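Local coordinates for protein RNA-dependent RNA Polymerase (Bombyx mori cytoplasmic polyhedrosis virus, PDB 6TZ0) that catalyses RNA-directed RNA synthesis, making plus strands in transcription and complementary minus strands in genome replication of a double-stranded RNA virus, at residues S255-A260 and Q724-N729; G530-W535 and N718-L723. All coordinates share one frame; numbering follows the deposited sequence.

Contact 1: S255-A260 and Q724-N729; sequences SWYQEA and QQLVVN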
ATOM      1  N   SER A 255       9.846  -5.823  27.109  1.00 37.50           N
ATOM      2  CA  SER A 255       8.728  -6.604  27.628  1.00 37.50           C
ATOM      3  C   SER A 255       8.797  -6.870  29.134  1.00 37.50           C
ATOM      4  O   SER A 255       7.962  -7.616  29.651  1.00 37.50           O
ATOM      5  CB  SER A 255       8.639  -7.930  26.873  1.00 37.50           C
ATOM      6  OG  SER A 255       9.778  -8.731  27.115  1.00 37.50           O
ATOM      7  N   TRP A 256       9.757  -6.282  29.845  1.00 36.06           N
ATOM      8  CA  TRP A 256       9.885  -6.432  31.289  1.00 36.06           C
ATOM      9  C   TRP A 256       8.850  -5.633  32.070  1.00 36.06           C
ATOM     10  O   TRP A 256       8.704  -5.861  33.282  1.00 36.06           O
ATOM     11  CB  TRP A 256      11.291  -5.999  31.717  1.00 36.06           C
ATOM     12  CG  TRP A 256      11.595  -4.597  31.287  1.00 36.06           C
ATOM     13  CD1 TRP A 256      12.159  -4.214  30.114  1.00 36.06           C
ATOM     14  CD2 TRP A 256      11.315  -3.393  32.009  1.00 36.06           C
ATOM     15  NE1 TRP A 256      12.254  -2.852  30.057  1.00 36.06           N
ATOM     16  CE2 TRP A 256      11.738  -2.323  31.209  1.00 36.06           C
ATOM     17  CE3 TRP A 256      10.746  -3.117  33.255  1.00 36.06           C
ATOM     18  CZ2 TRP A 256      11.614  -1.003  31.612  1.00 36.06           C
ATOM     19  CZ3 TRP A 256      10.622  -1.810  33.648  1.00 36.06           C
ATOM     20  CH2 TRP A 256      11.055  -0.769  32.832  1.00 36.06           C
ATOM     21  N   TYR A 257       8.155  -4.688  31.425  1.00 34.12           N
ATOM     22  CA  TYR A 257       7.346  -3.721  32.161  1.00 34.12           C
ATOM     23  C   TYR A 257       6.120  -4.361  32.776  1.00 34.12           C
ATOM     24  O   TYR A 257       5.612  -3.863  33.782  1.00 34.12           O
ATOM     25  CB  TYR A 257       6.931  -2.556  31.258  1.00 34.12           C
ATOM     26  CG  TYR A 257       5.839  -2.861  30.259  1.00 34.12           C
ATOM     27  CD1 TYR A 257       6.129  -3.480  29.056  1.00 34.12           C
ATOM     28  CD2 TYR A 257       4.524  -2.466  30.492  1.00 34.12           C
ATOM     29  CE1 TYR A 257       5.141  -3.741  28.136  1.00 34.12           C
ATOM     30  CE2 TYR A 257       3.531  -2.726  29.577  1.00 34.12           C
ATOM     31  CZ  TYR A 257       3.847  -3.364  28.401  1.00 34.12           C
ATOM     32  OH  TYR A 257       2.861  -3.620  27.480  1.00 34.12           O
ATOM     33  N   GLN A 258       5.664  -5.474  32.210  1.00 35.21           N
ATOM     34  CA  GLN A 258       4.540  -6.199  32.776  1.00 35.21           C
ATOM     35  C   GLN A 258       4.921  -6.841  34.104  1.00 35.21           C
ATOM     36  O   GLN A 258       4.150  -6.789  35.068  1.00 35.21           O
ATOM     37  CB  GLN A 258       4.064  -7.233  31.763  1.00 35.21           C
ATOM     38  CG  GLN A 258       2.756  -7.887  32.066  1.00 35.21           C
ATOM     39  CD  GLN A 258       2.314  -8.763  30.930  1.00 35.21           C
ATOM     40  OE1 GLN A 258       3.047  -8.954  29.966  1.00 35.21           O
ATOM     41  NE2 GLN A 258       1.104  -9.271  31.012  1.00 35.21           N
ATOM     42  N   GLU A 259       6.132  -7.393  34.192  1.00 37.54           N
ATOM     43  CA  GLU A 259       6.623  -7.921  35.461  1.00 37.54           C
ATOM     44  C   GLU A 259       6.891  -6.815  36.471  1.00 37.54           C
ATOM     45  O   GLU A 259       6.636  -6.994  37.670  1.00 37.54           O
ATOM     46  CB  GLU A 259       7.889  -8.737  35.228  1.00 37.54           C
ATOM     47  CG  GLU A 259       8.431  -9.410  36.463  1.00 37.54           C
ATOM     48  CD  GLU A 259       9.674 -10.208  36.177  1.00 37.54           C
ATOM     49  OE1 GLU A 259      10.091 -10.250  35.003  1.00 37.54           O
ATOM     50  OE2 GLU A 259      10.242 -10.785  37.125  1.00 37.54           O
ATOM     51  N   ALA A 260       7.396  -5.670  36.004  1.00 35.38           N
ATOM     52  CA  ALA A 260       7.612  -4.538  36.902  1.00 35.38           C
ATOM     53  C   ALA A 260       6.300  -4.027  37.487  1.00 35.38           C
ATOM     54  O   ALA A 260       6.199  -3.784  38.696  1.00 35.38           O
ATOM     55  CB  ALA A 260       8.336  -3.417  36.163  1.00 35.38           C
ATOM     56  N   GLN A 724       0.249   0.782  17.555  1.00 34.89           N
ATOM     57  CA  GLN A 724       1.406   1.390  18.225  1.00 34.89           C
ATOM     58  C   GLN A 724       1.000   2.494  19.200  1.00 34.89           C
ATOM     59  O   GLN A 724       1.683   3.507  19.336  1.00 34.89           O
ATOM     60  CB  GLN A 724       2.439   1.905  17.218  1.00 34.89           C
ATOM     61  CG  GLN A 724       3.052   0.818  16.359  1.00 34.89           C
ATOM     62  CD  GLN A 724       3.800  -0.220  17.169  1.00 34.89           C
ATOM     63  OE1 GLN A 724       4.458   0.095  18.158  1.00 34.89           O
ATOM     64  NE2 GLN A 724       3.706  -1.474  16.744  1.00 34.89           N
ATOM     65  N   GLN A 725      -0.123   2.296  19.881  1.00 31.46           N
ATOM     66  CA  GLN A 725      -0.570   3.169  20.960  1.00 31.46           C
ATOM     67  C   GLN A 725      -0.849   2.295  22.169  1.00 31.46           C
ATOM     68  O   GLN A 725      -1.764   1.469  22.143  1.00 31.46           O
ATOM     69  CB  GLN A 725      -1.797   3.975  20.547  1.00 31.46           C
ATOM     70  CG  GLN A 725      -1.451   5.140  19.649  1.00 31.46           C
ATOM     71  CD  GLN A 725      -2.662   5.821  19.066  1.00 31.46           C
ATOM     72  OE1 GLN A 725      -3.765   5.287  19.097  1.00 31.46           O
ATOM     73  NE2 GLN A 725      -2.470   7.031  18.567  1.00 31.46           N
ATOM     74  N   LEU A 726      -0.051   2.465  23.213  1.00 28.44           N
ATOM     75  CA  LEU A 726      -0.131   1.652  24.416  1.00 28.44           C
ATOM     76  C   LEU A 726      -0.988   2.352  25.459  1.00 28.44           C
ATOM     77  O   LEU A 726      -0.764   3.525  25.764  1.00 28.44           O
ATOM     78  CB  LEU A 726       1.265   1.379  24.974  1.00 28.44           C
ATOM     79  CG  LEU A 726       1.391   0.643  26.303  1.00 28.44           C
ATOM     80  CD1 LEU A 726       0.759  -0.707  26.238  1.00 28.44           C
ATOM     81  CD2 LEU A 726       2.844   0.508  26.683  1.00 28.44           C
ATOM     82  N   VAL A 727      -1.964   1.630  25.998  1.00 27.32           N
ATOM     83  CA  VAL A 727      -2.794   2.110  27.093  1.00 27.32           C
ATOM     84  C   VAL A 727      -2.589   1.178  28.276  1.00 27.32           C
ATOM     85  O   VAL A 727      -2.699  -0.043  28.135  1.00 27.32           O
ATOM     86  CB  VAL A 727      -4.280   2.185  26.699  1.00 27.32           C
ATOM     87  CG1 VAL A 727      -5.133   2.563  27.892  1.00 27.32           C
ATOM     88  CG2 VAL A 727      -4.478   3.184  25.574  1.00 27.32           C
ATOM     89  N   VAL A 728      -2.248   1.750  29.429  1.00 28.10           N
ATOM     90  CA  VAL A 728      -2.025   1.000  30.664  1.00 28.10           C
ATOM     91  C   VAL A 728      -2.860   1.674  31.746  1.00 28.10           C
ATOM     92  O   VAL A 728      -2.475   2.730  32.250  1.00 28.10           O
ATOM     93  CB  VAL A 728      -0.547   0.958  31.072  1.00 28.10           C
ATOM     94  CG1 VAL A 728      -0.380   0.175  32.337  1.00 28.10           C
ATOM     95  CG2 VAL A 728       0.312   0.357  29.984  1.00 28.10           C
ATOM     96  N   ASN A 729      -3.991   1.062  32.108  1.00 27.96           N
ATOM     97  CA  ASN A 729      -4.857   1.466  33.227  1.00 27.96           C
ATOM     98  C   ASN A 729      -5.398   2.888  33.078  1.00 27.96           C
ATOM     99  O   ASN A 729      -5.269   3.723  33.970  1.00 27.96           O
ATOM    100  CB  ASN A 729      -4.145   1.297  34.571  1.00 27.96           C
ATOM    101  CG  ASN A 729      -4.080  -0.129  35.009  1.00 27.96           C
ATOM    102  OD1 ASN A 729      -5.053  -0.862  34.892  1.00 27.96           O
ATOM    103  ND2 ASN A 729      -2.935  -0.535  35.539  1.00 27.96           N
TER

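Contact 2: G530-W535 and N718-L723; sequences GEMLYW and NSIVLL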
ATOM      1  N   GLY A 530     -10.201   5.845  22.907  1.00 35.46           N
ATOM      2  CA  GLY A 530     -11.274   5.963  23.880  1.00 35.46           C
ATOM      3  C   GLY A 530     -11.843   4.638  24.337  1.00 35.46           C
ATOM      4  O   GLY A 530     -12.223   4.493  25.501  1.00 35.46           O
ATOM      5  N   GLU A 531     -11.898   3.652  23.442  1.00 36.79           N
ATOM      6  CA  GLU A 531     -12.404   2.344  23.837  1.00 36.79           C
ATOM      7  C   GLU A 531     -11.412   1.613  24.727  1.00 36.79           C
ATOM      8  O   GLU A 531     -11.815   0.895  25.645  1.00 36.79           O
ATOM      9  CB  GLU A 531     -12.744   1.506  22.607  1.00 36.79           C
ATOM     10  CG  GLU A 531     -13.844   2.107  21.749  1.00 36.79           C
ATOM     11  CD  GLU A 531     -15.181   2.231  22.471  1.00 36.79           C
ATOM     12  OE1 GLU A 531     -15.495   1.381  23.332  1.00 36.79           O
ATOM     13  OE2 GLU A 531     -15.924   3.189  22.170  1.00 36.79           O
ATOM     14  N   MET A 532     -10.114   1.793  24.487  1.00 33.11           N
ATOM     15  CA  MET A 532      -9.119   1.196  25.370  1.00 33.11           C
ATOM     16  C   MET A 532      -9.102   1.888  26.725  1.00 33.11           C
ATOM     17  O   MET A 532      -8.951   1.234  27.763  1.00 33.11           O
ATOM     18  CB  MET A 532      -7.739   1.261  24.729  1.00 33.11           C
ATOM     19  CG  MET A 532      -7.592   0.389  23.520  1.00 33.11           C
ATOM     20  SD  MET A 532      -5.926   0.408  22.834  1.00 33.11           S
ATOM     21  CE  MET A 532      -5.931   1.985  22.011  1.00 33.11           C
ATOM     22  N   LEU A 533      -9.247   3.211  26.723  1.00 31.32           N
ATOM     23  CA  LEU A 533      -9.377   3.975  27.958  1.00 31.32           C
ATOM     24  C   LEU A 533     -10.612   3.576  28.753  1.00 31.32           C
ATOM     25  O   LEU A 533     -10.570   3.561  29.986  1.00 31.32           O
ATOM     26  CB  LEU A 533      -9.395   5.462  27.616  1.00 31.32           C
ATOM     27  CG  LEU A 533      -8.121   6.304  27.692  1.00 31.32           C
ATOM     28  CD1 LEU A 533      -6.947   5.703  26.998  1.00 31.32           C
ATOM     29  CD2 LEU A 533      -8.459   7.587  26.976  1.00 31.32           C
ATOM     30  N   TYR A 534     -11.702   3.212  28.076  1.00 31.31           N
ATOM     31  CA  TYR A 534     -12.872   2.711  28.789  1.00 31.31           C
ATOM     32  C   TYR A 534     -12.644   1.298  29.314  1.00 31.31           C
ATOM     33  O   TYR A 534     -12.851   1.030  30.501  1.00 31.31           O
ATOM     34  CB  TYR A 534     -14.106   2.752  27.893  1.00 31.31           C
ATOM     35  CG  TYR A 534     -15.323   2.178  28.571  1.00 31.31           C
ATOM     36  CD1 TYR A 534     -15.934   2.852  29.614  1.00 31.31           C
ATOM     37  CD2 TYR A 534     -15.855   0.960  28.175  1.00 31.31           C
ATOM     38  CE1 TYR A 534     -17.030   2.338  30.244  1.00 31.31           C
ATOM     39  CE2 TYR A 534     -16.957   0.433  28.807  1.00 31.31           C
ATOM     40  CZ  TYR A 534     -17.539   1.130  29.839  1.00 31.31           C
ATOM     41  OH  TYR A 534     -18.645   0.623  30.472  1.00 31.31           O
ATOM     42  N   TRP A 535     -12.217   0.379  28.453  1.00 29.61           N
ATOM     43  CA  TRP A 535     -12.119  -1.016  28.860  1.00 29.61           C
ATOM     44  C   TRP A 535     -10.915  -1.323  29.731  1.00 29.61           C
ATOM     45  O   TRP A 535     -10.791  -2.458  30.195  1.00 29.61           O
ATOM     46  CB  TRP A 535     -12.088  -1.947  27.649  1.00 29.61           C
ATOM     47  CG  TRP A 535     -13.402  -2.118  26.990  1.00 29.61           C
ATOM     48  CD1 TRP A 535     -13.805  -1.572  25.816  1.00 29.61           C
ATOM     49  CD2 TRP A 535     -14.508  -2.870  27.487  1.00 29.61           C
ATOM     50  NE1 TRP A 535     -15.092  -1.952  25.536  1.00 29.61           N
ATOM     51  CE2 TRP A 535     -15.547  -2.748  26.553  1.00 29.61           C
ATOM     52  CE3 TRP A 535     -14.720  -3.636  28.635  1.00 29.61           C
ATOM     53  CZ2 TRP A 535     -16.779  -3.364  26.725  1.00 29.61           C
ATOM     54  CZ3 TRP A 535     -15.938  -4.247  28.802  1.00 29.61           C
ATOM     55  CH2 TRP A 535     -16.953  -4.109  27.855  1.00 29.61           C
ATOM     56  N   ASN A 718      -3.740  -5.474  32.674  1.00 34.02           N
ATOM     57  CA  ASN A 718      -3.824  -4.027  32.781  1.00 34.02           C
ATOM     58  C   ASN A 718      -3.046  -3.275  31.704  1.00 34.02           C
ATOM     59  O   ASN A 718      -2.656  -2.128  31.925  1.00 34.02           O
ATOM     60  CB  ASN A 718      -3.379  -3.589  34.175  1.00 34.02           C
ATOM     61  CG  ASN A 718      -2.056  -4.185  34.584  1.00 34.02           C
ATOM     62  OD1 ASN A 718      -1.366  -4.811  33.784  1.00 34.02           O
ATOM     63  ND2 ASN A 718      -1.710  -4.027  35.851  1.00 34.02           N
ATOM     64  N   SER A 719      -2.853  -3.860  30.525  1.00 31.98           N
ATOM     65  CA  SER A 719      -2.168  -3.153  29.449  1.00 31.98           C
ATOM     66  C   SER A 719      -2.635  -3.687  28.105  1.00 31.98           C
ATOM     67  O   SER A 719      -2.819  -4.893  27.941  1.00 31.98           O
ATOM     68  CB  SER A 719      -0.647  -3.287  29.567  1.00 31.98           C
ATOM     69  OG  SER A 719      -0.228  -4.624  29.378  1.00 31.98           O
ATOM     70  N   ILE A 720      -2.808  -2.786  27.143  1.00 29.99           N
ATOM     71  CA  ILE A 720      -3.367  -3.132  25.843  1.00 29.99           C
ATOM     72  C   ILE A 720      -2.666  -2.299  24.772  1.00 29.99           C
ATOM     73  O   ILE A 720      -2.275  -1.155  25.015  1.00 29.99           O
ATOM     74  CB  ILE A 720      -4.906  -2.944  25.850  1.00 29.99           C
ATOM     75  CG1 ILE A 720      -5.564  -3.620  24.651  1.00 29.99           C
ATOM     76  CG2 ILE A 720      -5.325  -1.479  25.989  1.00 29.99           C
ATOM     77  CD1 ILE A 720      -5.535  -5.107  24.719  1.00 29.99           C
ATOM     78  N   VAL A 721      -2.445  -2.901  23.603  1.00 31.52           N
ATOM     79  CA  VAL A 721      -1.724  -2.269  22.500  1.00 31.52           C
ATOM     80  C   VAL A 721      -2.589  -2.351  21.253  1.00 31.52           C
ATOM     81  O   VAL A 721      -3.062  -3.432  20.895  1.00 31.52           O
ATOM     82  CB  VAL A 721      -0.367  -2.948  22.215  1.00 31.52           C
ATOM     83  CG1 VAL A 721       0.407  -2.161  21.180  1.00 31.52           C
ATOM     84  CG2 VAL A 721       0.457  -3.143  23.465  1.00 31.52           C
ATOM     85  N   LEU A 722      -2.774  -1.221  20.576  1.00 31.83           N
ATOM     86  CA  LEU A 722      -3.355  -1.250  19.243  1.00 31.83           C
ATOM     87  C   LEU A 722      -2.810  -0.079  18.446  1.00 31.83           C
ATOM     88  O   LEU A 722      -2.858   1.060  18.920  1.00 31.83           O
ATOM     89  CB  LEU A 722      -4.883  -1.191  19.285  1.00 31.83           C
ATOM     90  CG  LEU A 722      -5.568  -1.380  17.933  1.00 31.83           C
ATOM     91  CD1 LEU A 722      -5.256  -2.759  17.398  1.00 31.83           C
ATOM     92  CD2 LEU A 722      -7.056  -1.175  18.051  1.00 31.83           C
ATOM     93  N   LEU A 723      -2.297  -0.382  17.245  1.00 32.85           N
ATOM     94  CA  LEU A 723      -1.800   0.596  16.270  1.00 32.85           C
ATOM     95  C   LEU A 723      -0.668   1.446  16.839  1.00 32.85           C
ATOM     96  O   LEU A 723      -0.624   2.659  16.631  1.00 32.85           O
ATOM     97  CB  LEU A 723      -2.930   1.477  15.738  1.00 32.85           C
ATOM     98  CG  LEU A 723      -4.000   0.725  14.954  1.00 32.85           C
ATOM     99  CD1 LEU A 723      -5.127   1.658  14.555  1.00 32.85           C
ATOM    100  CD2 LEU A 723      -3.378   0.070  13.749  1.00 32.85           C
TER

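Contact 1: S255-A260 and Q724-N729
Tyr257, on the helix 257-264 of the N-terminal region, reaches across to Leu726 and Val728 on the β-hairpin that follows the palm sheet of the polymerase. By its place in the chain this hairpin probably corresponds to motif E of polymerases of this class. The first shell is small and apolar. The phenol oxygen leads: Tyr257 OH lies 3.8 Å from Leu726 CD1, and the two side chains approach from opposite directions. Behind that oxygen the ring meets the other branch of the leucine, Tyr257 CZ to Leu726 CD2 at 4.4 Å, while its CE2 corner stands 4.5 Å from Val728 CG2. Both aliphatic groups sit obliquely to the ring, and no hydrogen bond crosses between the segments.

Torsions account for the reach. The tyrosine CG is set between the backbone N and the carbonyl carbon (chi1 75°), whereas Leu726 holds its CG anti to N (175°). Further out, the Tyr257 ring meets that of Tyr332 from helix 325-339, with planes about 50° apart, and Leu726 also packs on Phe735. The backbone of Leu726 is hydrogen-bonded to that of Trp733 on the third strand, 732-733. On the other segment, the helical turn that carries the tyrosine is closed by Ala260 N donating to Trp256 O, 3.0 Å away.

Contact 2: G530-W535 and N718-L723
Tyr534 N donates to Gly530 O at 2.9 Å, closing the helical turn from which Met532 reaches Ile720 and Leu722. Trp535 N to Glu531 O, also 2.9 Å, repeats the pattern one residue on, and Met532 O is itself hydrogen-bonded to Thr536 OG1. These bonds hold the helix 530-535 that leads into an inner strand, 541-548, of the polymerase palm; its partner, strand 720-722, is the first arm of a hairpin that probably represents motif E.

Across the contact the side chain of Met532 does all the touching. Its CB, CG and SD run past one methyl of Ile720: SD is 3.7 Å and CG 3.8 Å from CG2. The sulfur also comes within 4.0 Å of Leu722 CB, so it bridges two residues whose side chains leave the same side of the strand. The methionine crosses the leucine at about a right angle and the isoleucine at a slant. Its chain stays extended at chi2 (-177°) and bends only at chi3 (-76°), which swings CE away from Ile720 and turns it toward Val727 on the second arm of the hairpin. Met683 of strand 682-687 adds to the same cluster, touching both Met532 and Ile720.

Close by lies the catalytic centre: the side chain of Leu722 is about 4 Å from that of Asp681, a residue seen to bind magnesium. Yet none of the residues that touch is charged, and no hydrogen bond joins the two segments. All three are buried, so between these two segments the seating of helix on strand rests on apolar packing, a methionine side chain against two branched hydrocarbon ones, and probably on fit rather than directed bonds.

Overall arrangement
The two contacts, with centres 11 Å apart, are joined through one hairpin. Strand 720-722 belongs to contact 2 and strand 725-727 to contact 1; a tight turn at Leu723 and Gln724 connects them, and Val727 O probably accepts a hydrogen bond from Ile720 N at 2.9 Å. With strand 732-733 they form a three-stranded antiparallel sheet. Along the chain contact 2 is nested within the loop closed by contact 1: 255-260 comes first, then 530-535, and then the hairpin. One short sheet thus packs against both helix 530-535, which precedes a palm strand, and a helix of the N-terminal region, near the magnesium-binding aspartates Asp547, Asp680 and Asp681.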